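Local coordinates for protein putative HAD-hydrolase YfnB (Bacillus subtilis, PDB 3ED5) that probably hydrolyses phosphate esters as a HAD-like hydrolase of the YjjG family, perhaps acting as a 5'-nucleotidase, at residues M4-T9 and I229-N234; C201-D206 and Y218-L223; V69-F74 and L89-Y94. All coordinates share one frame; numbering follows the deposited sequence. Where two conformers were deposited one is given.

Contact 1. Residues M4-T9 and I229-N234; sequences MKRYRT and ILNIEN
Tyr7 and Leu230 bring the two ends of the chain together at the edge of the Rossmann-like HAD core: residues 4-9 lead into strand 9-12, while residues 229-234 finish helix 226-230 and the loop after it. Asn231 is the first residue to leave helical geometry; its positive phi (53°) belongs to a Schellman motif that closes the last turn. The buried apolar touch is small. Tyr7 CD2 meets the Leu230 methyl CD2 at 3.9 Å, the two side chains crossing at about a right angle, with the methyl set obliquely to the ring. Tyr7 CG stands beside its own backbone N (chi1 -64°), which swings the ring over to the helix; Lys5 CD lies 4.0 Å above the ring plane, toward its rim. The Tyr7 OH is hydrogen-bonded to Asp199, which also forms a salt bridge with Lys5 NZ, so both side chains tie the N-terminal segment to the start of strand 199-203. Leu230 packs further on Leu180, Leu115 and Phe119, joining the helix end to strand 179-183 and helix 108-116. Outside this patch the contact is more exposed. The deposited Arg6 conformer is bent at chi2, and its guanidinium passes Leu230 O, which lies over one face about 4.0 Å from the plane. It also crosses the Asn231 side chain, with NH1 3.5 Å from Asn231 CB. Between the two backbones sits one water, which accepts from Tyr7 N at 3.0 Å and donates to Leu230 O at 2.9 Å.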
loop_
_atom_site.group_PDB
_atom_site.type_symbol
_atom_site.label_atom_id
_atom_site.label_comp_id
_atom_site.label_asym_id
_atom_site.label_seq_id
_atom_site.Cartn_x
_atom_site.Cartn_y
_atom_site.Cartn_z
HETATM N N MSE A 4 -26.831 16.288 1.345
HETATM C CA MSE A 4 -25.891 15.181 1.726
HETATM C C MSE A 4 -24.448 15.415 1.247
HETATM O O MSE A 4 -24.215 15.971 0.167
HETATM C CB MSE A 4 -26.396 13.822 1.200
HETATM C CG MSE A 4 -27.714 13.354 1.815
HETATM SE SE MSE A 4 -28.315 11.655 1.073
HETATM C CE MSE A 4 -28.608 12.243 -0.789
ATOM N N LYS A 5 -23.499 14.968 2.067
ATOM C CA LYS A 5 -22.060 14.951 1.744
ATOM C C LYS A 5 -21.733 14.269 0.389
ATOM O O LYS A 5 -22.154 13.132 0.132
ATOM C CB LYS A 5 -21.316 14.263 2.917
ATOM C CG LYS A 5 -19.970 13.593 2.618
ATOM C CD LYS A 5 -18.761 14.374 3.165
ATOM C CE LYS A 5 -18.419 14.017 4.628
ATOM N NZ LYS A 5 -16.943 14.198 5.032
ATOM N N ARG A 6 -21.035 14.985 -0.494
ATOM C CA ARG A 6 -20.491 14.432 -1.735
ATOM C C ARG A 6 -18.962 14.566 -1.711
ATOM O O ARG A 6 -18.447 15.722 -1.744
ATOM C CB ARG A 6 -21.059 15.205 -2.932
ATOM C CG ARG A 6 -22.305 14.593 -3.579
ATOM C CD ARG A 6 -21.860 13.574 -4.620
ATOM N NE ARG A 6 -22.943 13.009 -5.422
ATOM C CZ ARG A 6 -23.907 12.232 -4.941
ATOM N NH1 ARG A 6 -23.965 11.970 -3.642
ATOM N NH2 ARG A 6 -24.840 11.760 -5.755
ATOM N N TYR A 7 -18.233 13.447 -1.684
ATOM C CA TYR A 7 -16.782 13.547 -1.757
ATOM C C TYR A 7 -16.395 14.019 -3.130
ATOM O O TYR A 7 -17.088 13.729 -4.113
ATOM C CB TYR A 7 -16.093 12.192 -1.506
ATOM C CG TYR A 7 -16.343 11.675 -0.127
ATOM C CD1 TYR A 7 -15.622 12.169 0.967
ATOM C CD2 TYR A 7 -17.340 10.702 0.092
ATOM C CE1 TYR A 7 -15.891 11.709 2.268
ATOM C CE2 TYR A 7 -17.610 10.216 1.384
ATOM C CZ TYR A 7 -16.878 10.711 2.451
ATOM O OH TYR A 7 -17.120 10.213 3.708
ATOM N N ARG A 8 -15.273 14.721 -3.204
ATOM C CA ARG A 8 -14.746 15.160 -4.494
ATOM C C ARG A 8 -13.402 14.528 -4.819
ATOM O O ARG A 8 -13.069 14.370 -5.994
ATOM C CB ARG A 8 -14.603 16.675 -4.505
ATOM C CG ARG A 8 -15.963 17.368 -4.521
ATOM C CD ARG A 8 -15.848 18.820 -4.951
ATOM N NE ARG A 8 -15.172 19.640 -3.943
ATOM C CZ ARG A 8 -15.798 20.265 -2.950
ATOM N NH1 ARG A 8 -17.118 20.146 -2.812
ATOM N NH2 ARG A 8 -15.103 21.010 -2.099
ATOM N N THR A 9 -12.656 14.169 -3.773
ATOM C CA THR A 9 -11.257 13.799 -3.892
ATOM C C THR A 9 -11.090 12.454 -3.203
ATOM O O THR A 9 -11.414 12.344 -2.012
ATOM C CB THR A 9 -10.400 14.838 -3.169
ATOM O OG1 THR A 9 -10.708 16.143 -3.694
ATOM C CG2 THR A 9 -8.888 14.546 -3.350
ATOM N N ILE A 229 -21.213 3.729 -1.041
ATOM C CA ILE A 229 -20.640 4.684 -0.071
ATOM C C ILE A 229 -20.479 6.060 -0.713
ATOM O O ILE A 229 -20.718 7.105 -0.059
ATOM C CB ILE A 229 -19.301 4.130 0.480
ATOM C CG1 ILE A 229 -19.630 3.013 1.506
ATOM C CG2 ILE A 229 -18.419 5.203 1.129
ATOM C CD1 ILE A 229 -18.424 2.123 1.787
ATOM N N LEU A 230 -20.122 6.055 -1.992
ATOM C CA LEU A 230 -19.882 7.310 -2.730
ATOM C C LEU A 230 -21.174 7.849 -3.342
ATOM O O LEU A 230 -21.181 8.967 -3.907
ATOM C CB LEU A 230 -18.831 7.072 -3.817
ATOM C CG LEU A 230 -17.449 6.687 -3.274
ATOM C CD1 LEU A 230 -16.518 6.397 -4.456
ATOM C CD2 LEU A 230 -16.852 7.782 -2.376
ATOM N N ASN A 231 -22.251 7.050 -3.242
ATOM C CA ASN A 231 -23.557 7.366 -3.814
ATOM C C ASN A 231 -23.473 7.708 -5.300
ATOM O O ASN A 231 -23.934 8.766 -5.738
ATOM C CB ASN A 231 -24.266 8.491 -3.038
ATOM C CG ASN A 231 -25.716 8.665 -3.467
ATOM O OD1 ASN A 231 -26.350 7.716 -3.944
ATOM N ND2 ASN A 231 -26.237 9.879 -3.316
ATOM N N ILE A 232 -22.851 6.819 -6.057
ATOM C CA ILE A 232 -22.854 6.918 -7.517
ATOM C C ILE A 232 -23.270 5.569 -8.097
ATOM O O ILE A 232 -22.977 4.522 -7.512
ATOM C CB ILE A 232 -21.475 7.352 -8.109
ATOM C CG1 ILE A 232 -20.364 6.365 -7.760
ATOM C CG2 ILE A 232 -21.085 8.774 -7.684
ATOM C CD1 ILE A 232 -19.404 6.191 -8.900
ATOM N N GLU A 233 -23.953 5.591 -9.242
ATOM C CA GLU A 233 -24.377 4.353 -9.912
ATOM C C GLU A 233 -23.225 3.639 -10.616
ATOM O O GLU A 233 -22.433 4.266 -11.326
ATOM C CB GLU A 233 -25.485 4.643 -10.914
ATOM C CG GLU A 233 -26.498 5.629 -10.387
ATOM C CD GLU A 233 -27.842 5.480 -11.042
ATOM O OE1 GLU A 233 -27.949 5.728 -12.269
ATOM O OE2 GLU A 233 -28.796 5.116 -10.317
ATOM N N ASN A 234 -23.148 2.326 -10.423
ATOM C CA ASN A 234 -22.159 1.496 -11.104
ATOM C C ASN A 234 -22.432 1.399 -12.608
ATOM O O ASN A 234 -23.588 1.258 -13.032
ATOM C CB ASN A 234 -22.136 0.097 -10.479
ATOM C CG ASN A 234 -21.081 -0.827 -11.107
ATOM O OD1 ASN A 234 -20.357 -0.451 -12.039
ATOM N ND2 ASN A 234 -20.992 -2.047 -10.584
HETATM O O HOH W 1 -19.690 10.977 -2.435
#

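Contact 2. Residues C201-D206 and Y218-L223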
loop_
_atom_site.group_PDB
_atom_site.type_symbol
_atom_site.label_atom_id
_atom_site.label_comp_id
_atom_site.label_asym_id
_atom_site.label_seq_id
_atom_site.Cartn_x
_atom_site.Cartn_y
_atom_site.Cartn_z
ATOM N N CYS A 201 -11.818 4.770 4.625
ATOM C CA CYS A 201 -12.478 3.523 4.194
ATOM C C CYS A 201 -11.465 2.371 4.244
ATOM O O CYS A 201 -10.509 2.363 3.497
ATOM C CB CYS A 201 -13.044 3.699 2.784
ATOM S SG CYS A 201 -13.909 2.202 2.215
ATOM N N TRP A 202 -11.701 1.437 5.157
ATOM C CA TRP A 202 -10.830 0.300 5.383
ATOM C C TRP A 202 -11.221 -0.858 4.465
ATOM O O TRP A 202 -12.315 -1.415 4.599
ATOM C CB TRP A 202 -10.938 -0.127 6.858
ATOM C CG TRP A 202 -9.945 -1.203 7.240
ATOM C CD1 TRP A 202 -8.722 -1.427 6.667
ATOM C CD2 TRP A 202 -10.080 -2.152 8.311
ATOM N NE1 TRP A 202 -8.089 -2.485 7.311
ATOM C CE2 TRP A 202 -8.893 -2.931 8.331
ATOM C CE3 TRP A 202 -11.085 -2.418 9.257
ATOM C CZ2 TRP A 202 -8.701 -3.973 9.243
ATOM C CZ3 TRP A 202 -10.885 -3.437 10.188
ATOM C CH2 TRP A 202 -9.696 -4.217 10.162
HETATM N N MSE A 203 -10.303 -1.202 3.556
HETATM C CA MSE A 203 -10.429 -2.375 2.706
HETATM C C MSE A 203 -10.014 -3.591 3.546
HETATM O O MSE A 203 -8.844 -3.726 3.923
HETATM C CB MSE A 203 -9.522 -2.176 1.480
HETATM C CG MSE A 203 -9.447 -3.356 0.549
HETATM SE SE MSE A 203 -11.171 -3.812 -0.237
HETATM C CE MSE A 203 -10.535 -5.217 -1.479
ATOM N N ASN A 204 -10.974 -4.441 3.886
ATOM C CA ASN A 204 -10.712 -5.580 4.781
ATOM C C ASN A 204 -11.448 -6.837 4.285
ATOM O O ASN A 204 -12.349 -7.361 4.959
ATOM C CB ASN A 204 -11.129 -5.228 6.206
ATOM C CG ASN A 204 -10.699 -6.281 7.233
ATOM O OD1 ASN A 204 -9.771 -7.063 6.993
ATOM N ND2 ASN A 204 -11.404 -6.338 8.347
ATOM N N PRO A 205 -11.089 -7.304 3.083
ATOM C CA PRO A 205 -11.772 -8.449 2.457
ATOM C C PRO A 205 -11.765 -9.705 3.315
ATOM O O PRO A 205 -12.726 -10.469 3.279
ATOM C CB PRO A 205 -10.972 -8.699 1.173
ATOM C CG PRO A 205 -9.706 -7.918 1.323
ATOM C CD PRO A 205 -10.015 -6.752 2.233
ATOM N N ASP A 206 -10.703 -9.887 4.093
ATOM C CA ASP A 206 -10.534 -11.109 4.872
ATOM C C ASP A 206 -11.035 -10.978 6.296
ATOM O O ASP A 206 -10.854 -11.900 7.094
ATOM C CB ASP A 206 -9.061 -11.531 4.897
ATOM C CG ASP A 206 -8.552 -11.909 3.532
ATOM O OD1 ASP A 206 -9.341 -12.436 2.721
ATOM O OD2 ASP A 206 -7.361 -11.654 3.275
ATOM N N TYR A 218 -15.673 3.924 7.259
ATOM C CA TYR A 218 -16.314 2.790 6.577
ATOM C C TYR A 218 -15.380 1.596 6.557
ATOM O O TYR A 218 -14.178 1.763 6.597
ATOM C CB TYR A 218 -16.601 3.113 5.105
ATOM C CG TYR A 218 -17.195 4.476 4.890
ATOM C CD1 TYR A 218 -18.568 4.684 5.038
ATOM C CD2 TYR A 218 -16.374 5.556 4.520
ATOM C CE1 TYR A 218 -19.135 5.941 4.845
ATOM C CE2 TYR A 218 -16.934 6.824 4.308
ATOM C CZ TYR A 218 -18.321 6.999 4.479
ATOM O OH TYR A 218 -18.911 8.237 4.288
ATOM N N GLU A 219 -15.967 0.412 6.442
ATOM C CA GLU A 219 -15.206 -0.826 6.281
ATOM C C GLU A 219 -15.912 -1.665 5.199
ATOM O O GLU A 219 -17.131 -1.898 5.302
ATOM C CB GLU A 219 -15.196 -1.589 7.604
ATOM C CG GLU A 219 -14.419 -2.924 7.454
ATOM C CD GLU A 219 -14.415 -3.743 8.727
ATOM O OE1 GLU A 219 -14.886 -3.256 9.793
ATOM O OE2 GLU A 219 -13.940 -4.899 8.648
ATOM N N ILE A 220 -15.159 -2.124 4.190
ATOM C CA ILE A 220 -15.734 -2.919 3.089
ATOM C C ILE A 220 -14.902 -4.174 2.841
ATOM O O ILE A 220 -13.751 -4.226 3.267
ATOM C CB ILE A 220 -15.805 -2.122 1.798
ATOM C CG1 ILE A 220 -14.414 -1.697 1.319
ATOM C CG2 ILE A 220 -16.620 -0.852 2.038
ATOM C CD1 ILE A 220 -14.468 -0.758 0.006
ATOM N N ARG A 221 -15.483 -5.130 2.130
ATOM C CA ARG A 221 -14.721 -6.313 1.693
ATOM C C ARG A 221 -14.342 -6.229 0.219
ATOM O O ARG A 221 -13.281 -6.705 -0.167
ATOM C CB ARG A 221 -15.496 -7.590 1.982
ATOM C CG ARG A 221 -15.666 -7.828 3.481
ATOM C CD ARG A 221 -16.543 -9.037 3.709
ATOM N NE ARG A 221 -15.833 -10.262 3.404
ATOM C CZ ARG A 221 -16.408 -11.462 3.341
ATOM N NH1 ARG A 221 -17.721 -11.600 3.548
ATOM N NH2 ARG A 221 -15.670 -12.521 3.059
ATOM N N LYS A 222 -15.185 -5.621 -0.608
ATOM C CA LYS A 222 -14.898 -5.573 -2.033
ATOM C C LYS A 222 -14.938 -4.141 -2.486
ATOM O O LYS A 222 -15.743 -3.350 -1.984
ATOM C CB LYS A 222 -15.921 -6.366 -2.834
ATOM C CG LYS A 222 -15.926 -7.867 -2.533
ATOM C CD LYS A 222 -16.785 -8.660 -3.511
ATOM C CE LYS A 222 -18.260 -8.282 -3.447
ATOM N NZ LYS A 222 -19.121 -9.359 -4.067
ATOM N N LEU A 223 -14.088 -3.816 -3.457
ATOM C CA LEU A 223 -14.044 -2.454 -3.975
ATOM C C LEU A 223 -15.387 -1.942 -4.504
ATOM O O LEU A 223 -15.665 -0.750 -4.398
ATOM C CB LEU A 223 -12.974 -2.335 -5.056
ATOM C CG LEU A 223 -11.526 -2.419 -4.532
ATOM C CD1 LEU A 223 -10.558 -2.459 -5.751
ATOM C CD2 LEU A 223 -11.134 -1.252 -3.635
HETATM O O HOH W 2 -14.647 -6.546 6.529
#
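Trp202 and its neighbours on strand 199-203 pair in parallel with strand 218-220, the outermost strand at one side of the parallel sheet of the Rossmann-like HAD core. Trp202 N donates to Tyr218 O (2.9 Å), Ile220 N returns a bond to Trp202 O, and just past the strand Asn204 N reaches Ile220 O almost straight on, with a C=O...N angle of 172°. Trp202 and Glu219 share one face of this pair, side by side and pointing the same way. The carboxylate carbon, Glu219 CD, lies 3.6 Å from Trp202 CE3, its plane turned 40° from the indole. An extended chain carries Glu219 OE2 on to Asn204 ND2, 2.9 Å away; the donor comes from above the carboxylate plane, while OE2 lies close to the amide plane. A water donates to both Glu219 OE2 (2.8 Å) and Asn204 O. Asn204 CB in turn covers the centre of one indole face, 3.8 Å above it.

Cys201, Met203, Tyr218 and Ile220 occupy the other face. Cys201 SG touches Ile220 CD1 at 3.7 Å; in the deposited conformer given, the Met203 selenium, SE, lies 4.3 Å from Leu223 CD2. Past the strands, Arg221 NE donates to Pro205 O at 3.1 Å, the oxygen lying near the guanidinium plane.

Farther out, Trp202 NE1 is held by Asp184 O, its ring packs on Leu186 and Ile190 of helix 186-195, and Leu226 backs Cys201 and Ile220. Apolar side chains thus cover the Cys201, Met203 and Ile220 face, while the exposed Glu219 carboxylate draws two donors to OE2, from Asn204 and the water. These bonds would probably restrain its rotation and favour its ionised form.

Contact 3. Residues V69-F74 and L89-Y94; sequences VVNTRF and LLEQKY. With FMT (formic acid), chain B; FMT (formic acid), chain F.
The Phe74 and Tyr94 rings meet obliquely: Phe74 CZ sits over the centre of one Tyr94 face, 3.3 Å above its plane, with the ring planes 57° apart. Glu91 OE1 lies at the edge of the Phe74 ring, 3.6 Å from Phe74 CE2, its carboxylate nearly coplanar with the phenyl. One face of Phe74 carries Arg73 CG, and Tyr48 of helix 42-60 adds a ring whose plane is nearly parallel. The Arg73 guanidinium has Val70 CG1 3.7 Å above one face, and Tyr94 CE2 lies over the opposite face; at its edge lie Glu91 OE1 and a bound formic acid, probably from the crystallisation liquor. Arg73 NH1 and NH2 both donate to the formic acid O1, at 2.9 Å from NH1.

The salt bridge runs from Arg73 NH2 to Glu91 OE1 (2.8 Å), on the syn side of the carboxylate and 22° out of its plane, while Arg73 NE adds a weak bond to the same oxygen. Glu91 gets there by a bend at chi2, which turns the carboxylate back against Val70, with Val70 CB 3.5 Å from Glu91 CD. Asn71 OD1 lies against Glu91 CG at 3.4 Å. The Glu91 side chain sits as a knob among Val70, Asn71, Arg73 and Phe74. Glu91 OE2 pairs with Arg95, which also binds the same formic acid; the buried acid is thus met by two arginines, which would probably keep it ionised.

Phe74 CB on Leu90 CB completes the apolar side. The axes of segments 69-74 and 89-94, on helices 66-80 and 87-98, approach to 8.0 Å at 104°, and Tyr94 reaches on to helix 21-35, an all-helical packing consistent with the C1 cap of HAD hydrolases.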
loop_
_atom_site.group_PDB
_atom_site.type_symbol
_atom_site.label_atom_id
_atom_site.label_comp_id
_atom_site.label_asym_id
_atom_site.label_seq_id
_atom_site.Cartn_x
_atom_site.Cartn_y
_atom_site.Cartn_z
ATOM N N VAL A 69 14.780 -0.970 6.293
ATOM C CA VAL A 69 13.734 -2.023 6.264
ATOM C C VAL A 69 14.031 -3.000 5.124
ATOM O O VAL A 69 14.162 -4.229 5.351
ATOM C CB VAL A 69 12.295 -1.420 6.058
ATOM C CG1 VAL A 69 11.250 -2.546 5.751
ATOM C CG2 VAL A 69 11.874 -0.609 7.287
ATOM N N VAL A 70 14.157 -2.480 3.905
ATOM C CA VAL A 70 14.168 -3.382 2.752
ATOM C C VAL A 70 15.519 -4.073 2.608
ATOM O O VAL A 70 15.551 -5.208 2.130
ATOM C CB VAL A 70 13.740 -2.749 1.418
ATOM C CG1 VAL A 70 12.265 -2.230 1.533
ATOM C CG2 VAL A 70 14.731 -1.660 0.963
ATOM N N ASN A 71 16.590 -3.393 3.035
ATOM C CA ASN A 71 17.963 -3.945 2.925
ATOM C C ASN A 71 18.368 -4.838 4.078
ATOM O O ASN A 71 19.462 -5.443 4.050
ATOM C CB ASN A 71 18.984 -2.843 2.656
ATOM C CG ASN A 71 18.784 -2.231 1.298
ATOM O OD1 ASN A 71 18.480 -2.940 0.346
ATOM N ND2 ASN A 71 18.946 -0.916 1.192
ATOM N N THR A 72 17.522 -4.923 5.100
ATOM C CA THR A 72 17.843 -5.886 6.161
ATOM C C THR A 72 16.890 -7.065 6.301
ATOM O O THR A 72 17.256 -8.067 6.936
ATOM C CB THR A 72 18.048 -5.226 7.538
ATOM O OG1 THR A 72 16.862 -4.542 7.919
ATOM C CG2 THR A 72 19.200 -4.211 7.505
ATOM N N ARG A 73 15.684 -6.979 5.751
ATOM C CA ARG A 73 14.674 -8.016 6.014
ATOM C C ARG A 73 15.174 -9.404 5.572
ATOM O O ARG A 73 15.010 -10.391 6.313
ATOM C CB ARG A 73 13.320 -7.682 5.367
ATOM C CG ARG A 73 13.402 -7.480 3.844
ATOM C CD ARG A 73 12.099 -6.780 3.353
ATOM N NE ARG A 73 12.165 -6.384 1.952
ATOM C CZ ARG A 73 11.136 -5.819 1.315
ATOM N NH1 ARG A 73 9.966 -5.678 1.957
ATOM N NH2 ARG A 73 11.250 -5.467 0.043
ATOM N N PHE A 74 15.800 -9.490 4.401
ATOM C CA PHE A 74 16.237 -10.840 3.926
ATOM C C PHE A 74 17.473 -11.357 4.625
ATOM O O PHE A 74 17.634 -12.570 4.779
ATOM C CB PHE A 74 16.426 -10.884 2.405
ATOM C CG PHE A 74 15.153 -10.653 1.672
ATOM C CD1 PHE A 74 14.141 -11.605 1.706
ATOM C CD2 PHE A 74 14.928 -9.445 0.997
ATOM C CE1 PHE A 74 12.896 -11.338 1.042
ATOM C CE2 PHE A 74 13.722 -9.193 0.352
ATOM C CZ PHE A 74 12.712 -10.126 0.386
ATOM N N LEU A 89 21.903 -7.073 -1.573
ATOM C CA LEU A 89 21.910 -7.857 -2.800
ATOM C C LEU A 89 20.613 -8.690 -2.933
ATOM O O LEU A 89 20.017 -8.754 -4.035
ATOM C CB LEU A 89 23.190 -8.726 -2.892
ATOM C CG LEU A 89 23.280 -9.766 -4.026
ATOM C CD1 LEU A 89 23.404 -9.130 -5.406
ATOM C CD2 LEU A 89 24.457 -10.709 -3.789
ATOM N N LEU A 90 20.152 -9.280 -1.821
ATOM C CA LEU A 90 18.954 -10.111 -1.863
ATOM C C LEU A 90 17.742 -9.235 -2.173
ATOM O O LEU A 90 16.863 -9.602 -2.967
ATOM C CB LEU A 90 18.761 -10.885 -0.550
ATOM C CG LEU A 90 19.690 -12.080 -0.318
ATOM C CD1 LEU A 90 19.657 -12.382 1.176
ATOM C CD2 LEU A 90 19.255 -13.290 -1.144
ATOM N N GLU A 91 17.743 -8.045 -1.577
ATOM C CA GLU A 91 16.645 -7.096 -1.803
ATOM C C GLU A 91 16.618 -6.629 -3.263
ATOM O O GLU A 91 15.545 -6.546 -3.869
ATOM C CB GLU A 91 16.771 -5.928 -0.848
ATOM C CG GLU A 91 15.971 -4.625 -1.255
ATOM C CD GLU A 91 14.442 -4.831 -1.329
ATOM O OE1 GLU A 91 13.865 -5.805 -0.785
ATOM O OE2 GLU A 91 13.776 -3.926 -1.912
ATOM N N GLN A 92 17.786 -6.355 -3.835
ATOM C CA GLN A 92 17.842 -5.952 -5.222
ATOM C C GLN A 92 17.233 -7.038 -6.132
ATOM O O GLN A 92 16.483 -6.730 -7.075
ATOM C CB GLN A 92 19.292 -5.641 -5.557
ATOM C CG GLN A 92 19.644 -5.408 -6.989
ATOM C CD GLN A 92 21.173 -5.268 -7.113
ATOM O OE1 GLN A 92 21.738 -4.222 -6.787
ATOM N NE2 GLN A 92 21.844 -6.342 -7.545
ATOM N N LYS A 93 17.523 -8.315 -5.836
ATOM C CA LYS A 93 16.954 -9.418 -6.642
ATOM C C LYS A 93 15.439 -9.549 -6.449
ATOM O O LYS A 93 14.672 -9.686 -7.406
ATOM C CB LYS A 93 17.653 -10.761 -6.311
ATOM C CG LYS A 93 19.088 -10.815 -6.778
ATOM C CD LYS A 93 19.793 -12.035 -6.177
ATOM C CE LYS A 93 21.205 -12.186 -6.700
ATOM N NZ LYS A 93 21.342 -13.370 -7.594
ATOM N N TYR A 94 15.014 -9.499 -5.194
ATOM C CA TYR A 94 13.620 -9.547 -4.837
ATOM C C TYR A 94 12.856 -8.412 -5.518
ATOM O O TYR A 94 11.744 -8.612 -6.077
ATOM C CB TYR A 94 13.508 -9.326 -3.334
ATOM C CG TYR A 94 12.093 -9.324 -2.843
ATOM C CD1 TYR A 94 11.358 -10.490 -2.870
ATOM C CD2 TYR A 94 11.489 -8.157 -2.345
ATOM C CE1 TYR A 94 10.072 -10.550 -2.393
ATOM C CE2 TYR A 94 10.154 -8.209 -1.835
ATOM C CZ TYR A 94 9.469 -9.432 -1.892
ATOM O OH TYR A 94 8.186 -9.629 -1.443
HETATM C C FMT B . 7.868 -3.707 -0.568
HETATM O O1 FMT B . 8.197 -4.831 -0.229
HETATM O O2 FMT B . 8.667 -2.816 -0.794
HETATM C C FMT F . 20.312 0.488 4.544
HETATM O O1 FMT F . 20.508 0.504 3.331
HETATM O O2 FMT F . 20.093 1.498 5.217
#

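Overall arrangement
Contacts 1 and 2 adjoin on the same side of the chain's centre, their own centres 16 Å apart. Tyr7 OH and Tyr218 OH, 2.7 Å apart in a probable hydrogen bond, join them directly, and Ile229 CD1 packs on Ile220 CG2 at 3.5 Å, with helix 226-230 following strand 218-220 in the chain. Contact 3 stands apart in the helical region: its centre is 41 Å from that of contact 1 and 30 Å from that of contact 2, with nearest atoms about 16 Å from the latter. Contact 2 comes near the probable nucleophile Asp13, whose side chain is about 7 Å from that of Met203; contacts 1 and 3 lie away from it.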